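Side-chain contacts in 3-alpha-hydroxysteroid dehydrogenase (Pseudomonas sp., PDB 2DKN), which probably catalyses the NAD-dependent interconversion of 3-alpha-hydroxysteroids and 3-oxosteroids, as a short-chain dehydrogenase built on a Rossmann fold: residues E144-Q148 with T149-Y153; T161-A164 with R165-V168; A185-T188 with P189-A193. All blocks are in the same frame, centred on the assembly; numbering follows the deposited sequence.

Contact 1: residues E144-Q148 with T149-Y153; sequences EQQGQ and THLAY. With NAI (1,4-dihydronicotinamide adenine dinucleotide), chain C.
The backbone carbonyl of Q148, the N-cap residue of helix 149-166, receives two amides of the first helical turn: A152 N lies 3.2 Å from Q148 O in a fairly straight bond, and L151 N lies 3.0 Å from it in a more bent one (136° at the hydrogen). Just before it, G147 ends helix 136-146 with a positive phi of 87°, a conformation that suits glycine, since a CB there would run into the carbonyl oxygen of Q146. Across this tight joint Q146 and L151 cross at about a right angle. With CG of Q146 anti to its own N (chi1 -175°), the aliphatic part of the glutamine meets the leucine, Q146 CG standing 3.6 Å from L151 CD1. Q148 runs alongside H150, its amide steeply inclined to the imidazole and at the ring's edge, while L151 CG stands over one face of the ring, near its rim. H150 ND1 is hydrogen-bonded to Y200, and T149 OG1 to V74. One turn on, Y153 OH sits 2.9 Å from the coenzyme ribose atom NAI O2D. With K157, Y153 forms the Tyr-x-x-x-Lys signature of short-chain dehydrogenases, so this turn starts the helix that presents the signature tyrosine to the coenzyme.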
# COMPACT_ATOMS: atom_id res chain seq x y z
N GLU A 144 -5.59 28.35 9.44
CA GLU A 144 -5.33 29.74 9.05
C GLU A 144 -4.19 30.35 9.87
O GLU A 144 -3.31 30.98 9.31
CB GLU A 144 -6.60 30.58 9.19
CG GLU A 144 -7.61 30.39 8.08
CD GLU A 144 -7.03 30.69 6.71
OE1 GLU A 144 -6.39 31.74 6.53
OE2 GLU A 144 -7.20 29.86 5.80
N GLN A 145 -4.21 30.13 11.18
CA GLN A 145 -3.15 30.61 12.07
C GLN A 145 -1.78 29.97 11.80
O GLN A 145 -0.73 30.60 12.00
CB GLN A 145 -3.50 30.34 13.52
CG GLN A 145 -4.70 31.10 14.06
CD GLN A 145 -5.05 30.65 15.46
OE1 GLN A 145 -6.03 31.12 16.05
NE2 GLN A 145 -4.25 29.74 16.01
N GLN A 146 -1.79 28.72 11.36
CA GLN A 146 -0.54 28.02 11.07
C GLN A 146 0.14 28.70 9.88
O GLN A 146 1.37 28.78 9.81
CB GLN A 146 -0.77 26.53 10.81
CG GLN A 146 0.49 25.70 10.60
CD GLN A 146 1.27 25.43 11.87
OE1 GLN A 146 0.78 24.80 12.81
NE2 GLN A 146 2.52 25.88 11.89
N GLY A 147 -0.70 29.26 8.99
CA GLY A 147 -0.21 30.14 7.93
C GLY A 147 0.29 29.71 6.55
O GLY A 147 0.60 30.55 5.70
N GLN A 148 0.39 28.41 6.32
CA GLN A 148 0.97 27.96 5.06
C GLN A 148 0.20 26.79 4.49
O GLN A 148 -0.02 25.80 5.18
CB GLN A 148 2.42 27.57 5.24
CG GLN A 148 3.31 28.76 5.61
CD GLN A 148 4.74 28.35 5.79
OE1 GLN A 148 5.30 28.45 6.89
NE2 GLN A 148 5.35 27.86 4.72
N THR A 149 -0.20 26.88 3.23
CA THR A 149 -1.04 25.84 2.66
C THR A 149 -0.38 24.46 2.68
O THR A 149 -1.08 23.45 2.81
CB THR A 149 -1.48 26.16 1.22
OG1 THR A 149 -0.31 26.43 0.44
CG2 THR A 149 -2.41 27.37 1.20
N HIS A 150 0.95 24.39 2.55
CA HIS A 150 1.60 23.08 2.57
C HIS A 150 1.44 22.36 3.90
O HIS A 150 1.44 21.13 3.94
CB HIS A 150 3.07 23.14 2.12
CG HIS A 150 4.05 23.47 3.21
ND1 HIS A 150 4.40 24.77 3.52
CD2 HIS A 150 4.80 22.67 4.01
CE1 HIS A 150 5.30 24.75 4.50
NE2 HIS A 150 5.56 23.49 4.81
N LEU A 151 1.33 23.12 4.98
CA LEU A 151 1.14 22.56 6.31
C LEU A 151 -0.29 22.10 6.45
O LEU A 151 -0.55 21.06 7.05
CB LEU A 151 1.47 23.55 7.42
CG LEU A 151 2.97 23.87 7.43
CD1 LEU A 151 3.29 25.04 8.37
CD2 LEU A 151 3.76 22.65 7.80
N ALA A 152 -1.22 22.87 5.90
CA ALA A 152 -2.62 22.43 5.88
C ALA A 152 -2.78 21.19 5.00
O ALA A 152 -3.60 20.32 5.30
CB ALA A 152 -3.54 23.55 5.39
N TYR A 153 -2.03 21.13 3.90
CA TYR A 153 -2.06 19.95 3.04
C TYR A 153 -1.55 18.69 3.74
O TYR A 153 -2.24 17.65 3.80
CB TYR A 153 -1.27 20.23 1.75
CG TYR A 153 -1.40 19.12 0.74
CD1 TYR A 153 -2.58 18.95 0.06
CD2 TYR A 153 -0.34 18.24 0.46
CE1 TYR A 153 -2.75 17.94 -0.87
CE2 TYR A 153 -0.51 17.21 -0.51
CZ TYR A 153 -1.73 17.07 -1.14
OH TYR A 153 -1.99 16.09 -2.11
PA NAI C . -7.25 17.18 -9.74
O1A NAI C . -7.28 18.61 -9.40
O2A NAI C . -6.98 16.81 -11.15
O5B NAI C . -8.63 16.49 -9.31
C5B NAI C . -9.23 16.78 -8.08
C4B NAI C . -10.72 16.92 -8.33
O4B NAI C . -11.28 17.21 -7.06
C3B NAI C . -11.07 18.07 -9.28
O3B NAI C . -12.00 17.67 -10.26
C2B NAI C . -11.72 19.06 -8.33
O2B NAI C . -12.69 19.89 -8.94
C1B NAI C . -12.30 18.15 -7.24
N9A NAI C . -12.52 19.02 -6.07
C8A NAI C . -11.60 19.84 -5.44
N7A NAI C . -12.27 20.53 -4.48
C5A NAI C . -13.59 20.18 -4.51
C6A NAI C . -14.71 20.58 -3.78
N6A NAI C . -14.69 21.61 -2.90
N1A NAI C . -15.93 20.01 -4.08
C2A NAI C . -16.06 19.07 -5.08
N3A NAI C . -14.96 18.67 -5.80
C4A NAI C . -13.74 19.24 -5.52
O3 NAI C . -6.17 16.56 -8.73
PN NAI C . -5.74 15.01 -8.55
O1N NAI C . -6.55 14.10 -9.36
O2N NAI C . -4.27 14.98 -8.71
O5D NAI C . -6.08 14.83 -6.99
C5D NAI C . -6.95 13.79 -6.55
C4D NAI C . -6.55 13.49 -5.10
O4D NAI C . -5.22 12.98 -5.11
C3D NAI C . -6.54 14.73 -4.21
O3D NAI C . -7.05 14.35 -2.94
C2D NAI C . -5.04 15.01 -4.03
O2D NAI C . -4.78 15.60 -2.79
C1D NAI C . -4.46 13.60 -4.10
N1N NAI C . -3.01 13.58 -4.43
C2N NAI C . -2.58 14.08 -5.62
C3N NAI C . -1.23 14.05 -5.93
C7N NAI C . -0.75 14.55 -7.27
O7N NAI C . 0.62 14.62 -7.43
N7N NAI C . -1.61 14.89 -8.25
C4N NAI C . -0.31 13.49 -5.02
C5N NAI C . -0.78 12.94 -3.81
C6N NAI C . -2.14 13.00 -3.54

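Contact 2: residues T161-A164 with R165-V168; sequences TCLA and RRNV
L163, R166 and N167 meet in the last turn of an alpha-helix, a local i to i+3 and i+4 contact at the C-terminal end of helix 149-166, which packs on the parallel sheet of the Rossmann fold. Successive backbone bonds carry the turn: R165 N to T161 O at 3.3 Å, R166 N to C162 O at 2.7 Å and N167 N to L163 O at 3.1 Å. N167 then departs from helical angles, and the chain enters helix 168-173 directly, without a capping bond from the asparagine side chain. T161 and A164 face strand 177-183, whereas L163 lies on Y87 and S91 of helix 79-102. R165 bends at chi3 and turns its guanidinium to the second subunit, with a salt bridge to D247 and hydrogen bonds to the carbonyls of R251 and A252, all three of that subunit. On the more exposed flank R166 is hydrogen-bonded through NH1 to L132 O. The end of the N167 side chain lies against the leucine, N167 CG being 4.0 Å from L163 CD1. With an alanine here the amide group is gone, and L163 CD1 would probably lose that neighbour and be freer to move. With CG anti to the backbone N (chi1 174°), the L163 side chain brings CD1 toward R166 and N167; CD1 approaches the R166 guanidinium obliquely, 3.6 Å from R166 NH2.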
# COMPACT_ATOMS: atom_id res chain seq x y z
N THR A 161 -5.86 10.20 6.93
CA THR A 161 -5.28 8.84 6.95
C THR A 161 -5.46 8.17 8.31
O THR A 161 -5.89 7.01 8.39
CB THR A 161 -3.79 8.85 6.45
OG1 THR A 161 -3.75 9.45 5.14
CG2 THR A 161 -3.22 7.43 6.35
N CYS A 162 -5.17 8.93 9.37
CA CYS A 162 -5.43 8.50 10.76
C CYS A 162 -6.88 8.16 11.01
O CYS A 162 -7.20 7.20 11.73
CB CYS A 162 -5.01 9.58 11.75
SG CYS A 162 -3.22 9.66 12.03
N LEU A 163 -7.76 8.98 10.46
CA LEU A 163 -9.21 8.78 10.57
C LEU A 163 -9.61 7.39 10.06
O LEU A 163 -10.32 6.65 10.75
CB LEU A 163 -9.95 9.90 9.82
CG LEU A 163 -11.48 9.73 9.74
CD1 LEU A 163 -12.07 9.81 11.13
CD2 LEU A 163 -12.14 10.74 8.77
N ALA A 164 -9.14 7.04 8.86
CA ALA A 164 -9.43 5.73 8.27
C ALA A 164 -8.99 4.60 9.21
O ALA A 164 -9.73 3.64 9.45
CB ALA A 164 -8.75 5.59 6.92
N ARG A 165 -7.80 4.73 9.76
CA ARG A 165 -7.24 3.70 10.63
C ARG A 165 -7.93 3.67 11.99
O ARG A 165 -8.19 2.60 12.55
CB ARG A 165 -5.75 3.90 10.76
CG ARG A 165 -5.01 3.57 9.45
CD ARG A 165 -3.56 4.05 9.48
NE ARG A 165 -2.70 3.23 10.32
CZ ARG A 165 -2.30 1.99 10.01
NH1 ARG A 165 -2.73 1.39 8.91
NH2 ARG A 165 -1.50 1.32 10.84
N ARG A 166 -8.24 4.86 12.52
CA ARG A 166 -8.88 4.94 13.83
C ARG A 166 -10.25 4.27 13.84
O ARG A 166 -10.64 3.64 14.85
CB ARG A 166 -9.02 6.39 14.29
CG ARG A 166 -9.48 6.52 15.73
CD ARG A 166 -9.87 7.97 16.03
NE ARG A 166 -11.11 8.33 15.36
CZ ARG A 166 -11.56 9.59 15.26
NH1 ARG A 166 -10.84 10.60 15.77
NH2 ARG A 166 -12.70 9.84 14.65
N ASN A 167 -10.96 4.38 12.73
CA ASN A 167 -12.36 3.89 12.63
C ASN A 167 -12.46 2.47 12.03
O ASN A 167 -13.52 2.04 11.58
CB ASN A 167 -13.17 4.87 11.77
CG ASN A 167 -13.41 6.23 12.46
OD1 ASN A 167 -13.95 7.15 11.84
ND2 ASN A 167 -13.02 6.37 13.74
N VAL A 168 -11.34 1.76 12.04
CA VAL A 168 -11.24 0.43 11.44
C VAL A 168 -12.29 -0.55 11.97
O VAL A 168 -12.90 -1.32 11.23
CB VAL A 168 -9.77 -0.12 11.63
CG1 VAL A 168 -9.47 -0.46 13.06
CG2 VAL A 168 -9.52 -1.36 10.73

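Contact 3: residues A185-T188 with P189-A193; sequences AVET and PLLQA. With NAI (1,4-dihydronicotinamide adenine dinucleotide), chain C.
T188 and L191 carry this contact, the threonine as the N-cap of helix 189-196 and the leucine as the apolar side chain that packs against the loop leading to it. T188 OG1 has two roles. It donates a hydrogen bond to the coenzyme phosphate, 2.6 Å from NAI O2N, and accepts a weak capping bond from L190 N at 3.1 Å. A chi1 of 79° sets OG1 between the threonine's own N and carbonyl carbon, from where it can meet both partners. T188 O in turn receives Q192 N at 3.0 Å, closing the first turn. The amino end of the helix thus lies near the pyrophosphate, and its dipole would probably favour the negative charge there.

L191 points back at the loop. Its CB comes within 3.2 Å of V186 O, and its CD2 touches both A185 CB, at 4.2 Å, and the carboxylate of E187. V186 grips the nicotinamide carboxamide at both ends: V186 N donates to NAI O7N at 2.7 Å, and NAI N7N donates to V186 O at 3.2 Å. This pair would fix the rotation of the carboxamide. The E187 chain, bent at chi2, brings its carboxylate beside the end of Q192, the two planes nearly coplanar, and has a long, weak ion pair with K195.

The loop follows strand 177-183; A185 is backbone-bonded to S215, while V186 and T188 rest on V220 and P217 of helix 217-228.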
# COMPACT_ATOMS: atom_id res chain seq x y z
N ALA A 185 3.93 11.87 -6.46
CA ALA A 185 3.59 12.78 -7.57
C ALA A 185 2.79 12.12 -8.69
O ALA A 185 3.17 11.06 -9.15
CB ALA A 185 4.87 13.38 -8.14
N VAL A 186 1.69 12.74 -9.11
CA VAL A 186 0.93 12.20 -10.22
C VAL A 186 0.44 13.28 -11.22
O VAL A 186 0.21 14.39 -10.78
CB VAL A 186 -0.46 11.67 -9.68
CG1 VAL A 186 -1.24 10.90 -10.76
CG2 VAL A 186 -0.33 10.82 -8.39
N GLU A 187 0.40 13.04 -12.54
CA GLU A 187 0.81 14.00 -13.59
C GLU A 187 -0.72 14.15 -13.73
O GLU A 187 -1.34 13.61 -14.64
CB GLU A 187 1.37 13.27 -14.81
CG GLU A 187 2.83 12.89 -14.63
CD GLU A 187 3.72 14.11 -14.55
OE1 GLU A 187 4.91 13.96 -14.17
OE2 GLU A 187 3.24 15.23 -14.85
N THR A 188 -1.36 14.92 -12.85
CA THR A 188 -2.44 15.85 -13.13
C THR A 188 -2.37 17.38 -13.06
O THR A 188 -1.32 17.95 -12.80
CB THR A 188 -3.48 15.49 -12.02
OG1 THR A 188 -3.06 16.09 -10.78
CG2 THR A 188 -3.51 13.95 -11.79
N PRO A 189 -3.52 18.05 -13.32
CA PRO A 189 -3.53 19.51 -13.19
C PRO A 189 -3.11 20.01 -11.81
O PRO A 189 -2.53 21.09 -11.70
CB PRO A 189 -4.99 19.88 -13.51
CG PRO A 189 -5.40 18.81 -14.47
CD PRO A 189 -4.81 17.55 -13.84
N LEU A 190 -3.37 19.21 -10.77
CA LEU A 190 -2.95 19.59 -9.43
C LEU A 190 -1.42 19.64 -9.34
O LEU A 190 -0.85 20.61 -8.82
CB LEU A 190 -3.52 18.60 -8.39
CG LEU A 190 -3.30 18.89 -6.89
CD1 LEU A 190 -4.41 18.21 -6.05
CD2 LEU A 190 -1.90 18.46 -6.38
N LEU A 191 -0.74 18.59 -9.80
CA LEU A 191 0.72 18.62 -9.80
C LEU A 191 1.27 19.74 -10.68
O LEU A 191 2.26 20.40 -10.32
CB LEU A 191 1.31 17.30 -10.26
CG LEU A 191 2.84 17.21 -10.32
CD1 LEU A 191 3.44 17.32 -8.93
CD2 LEU A 191 3.31 15.94 -11.01
N GLN A 192 0.68 19.93 -11.86
CA GLN A 192 1.20 20.99 -12.74
C GLN A 192 1.13 22.37 -12.07
O GLN A 192 2.02 23.20 -12.22
CB GLN A 192 0.51 21.01 -14.11
CG GLN A 192 0.32 19.65 -14.82
CD GLN A 192 1.49 18.68 -14.70
OE1 GLN A 192 1.29 17.46 -14.49
NE2 GLN A 192 2.72 19.19 -14.85
N ALA A 193 0.05 22.60 -11.32
CA ALA A 193 -0.14 23.86 -10.61
C ALA A 193 0.94 24.04 -9.53
O ALA A 193 1.50 25.13 -9.38
CB ALA A 193 -1.55 23.90 -10.01
PA NAI C . -7.25 17.18 -9.74
O1A NAI C . -7.28 18.61 -9.40
O2A NAI C . -6.98 16.81 -11.15
O5B NAI C . -8.63 16.49 -9.31
C5B NAI C . -9.23 16.78 -8.08
C4B NAI C . -10.72 16.92 -8.33
O4B NAI C . -11.28 17.21 -7.06
C3B NAI C . -11.07 18.07 -9.28
O3B NAI C . -12.00 17.67 -10.26
C2B NAI C . -11.72 19.06 -8.33
O2B NAI C . -12.69 19.89 -8.94
C1B NAI C . -12.30 18.15 -7.24
N9A NAI C . -12.52 19.02 -6.07
C8A NAI C . -11.60 19.84 -5.44
N7A NAI C . -12.27 20.53 -4.48
C5A NAI C . -13.59 20.18 -4.51
C6A NAI C . -14.71 20.58 -3.78
N6A NAI C . -14.69 21.61 -2.90
N1A NAI C . -15.93 20.01 -4.08
C2A NAI C . -16.06 19.07 -5.08
N3A NAI C . -14.96 18.67 -5.80
C4A NAI C . -13.74 19.24 -5.52
O3 NAI C . -6.17 16.56 -8.73
PN NAI C . -5.74 15.01 -8.55
O1N NAI C . -6.55 14.10 -9.36
O2N NAI C . -4.27 14.98 -8.71
O5D NAI C . -6.08 14.83 -6.99
C5D NAI C . -6.95 13.79 -6.55
C4D NAI C . -6.55 13.49 -5.10
O4D NAI C . -5.22 12.98 -5.11
C3D NAI C . -6.54 14.73 -4.21
O3D NAI C . -7.05 14.35 -2.94
C2D NAI C . -5.04 15.01 -4.03
O2D NAI C . -4.78 15.60 -2.79
C1D NAI C . -4.46 13.60 -4.10
N1N NAI C . -3.01 13.58 -4.43
C2N NAI C . -2.58 14.08 -5.62
C3N NAI C . -1.23 14.05 -5.93
C7N NAI C . -0.75 14.55 -7.27
O7N NAI C . 0.62 14.62 -7.43
N7N NAI C . -1.61 14.89 -8.25
C4N NAI C . -0.31 13.49 -5.02
C5N NAI C . -0.78 12.94 -3.81
C6N NAI C . -2.14 13.00 -3.54

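Overall arrangement
The three contacts are local and follow one another along the chain. Contact 1 is at the surface, contact 2 is buried and contact 3 lies between these extremes. Contacts 1 and 2 belong to the two ends of helix 149-166, their centres 22 Å apart: the first end serves the coenzyme, the far end the sheet and the second subunit. Contact 3 lies on a different helix, yet it meets contact 1 at the same NADH, taking the nicotinamide and phosphate where contact 1 takes a ribose hydroxyl. Contacts 1 and 3 both begin helices, but only in contact 3 is a capping bond to the N-cap side chain seen, and a weak one; contact 2 ends one and sends its buried charge outward to the partner subunit.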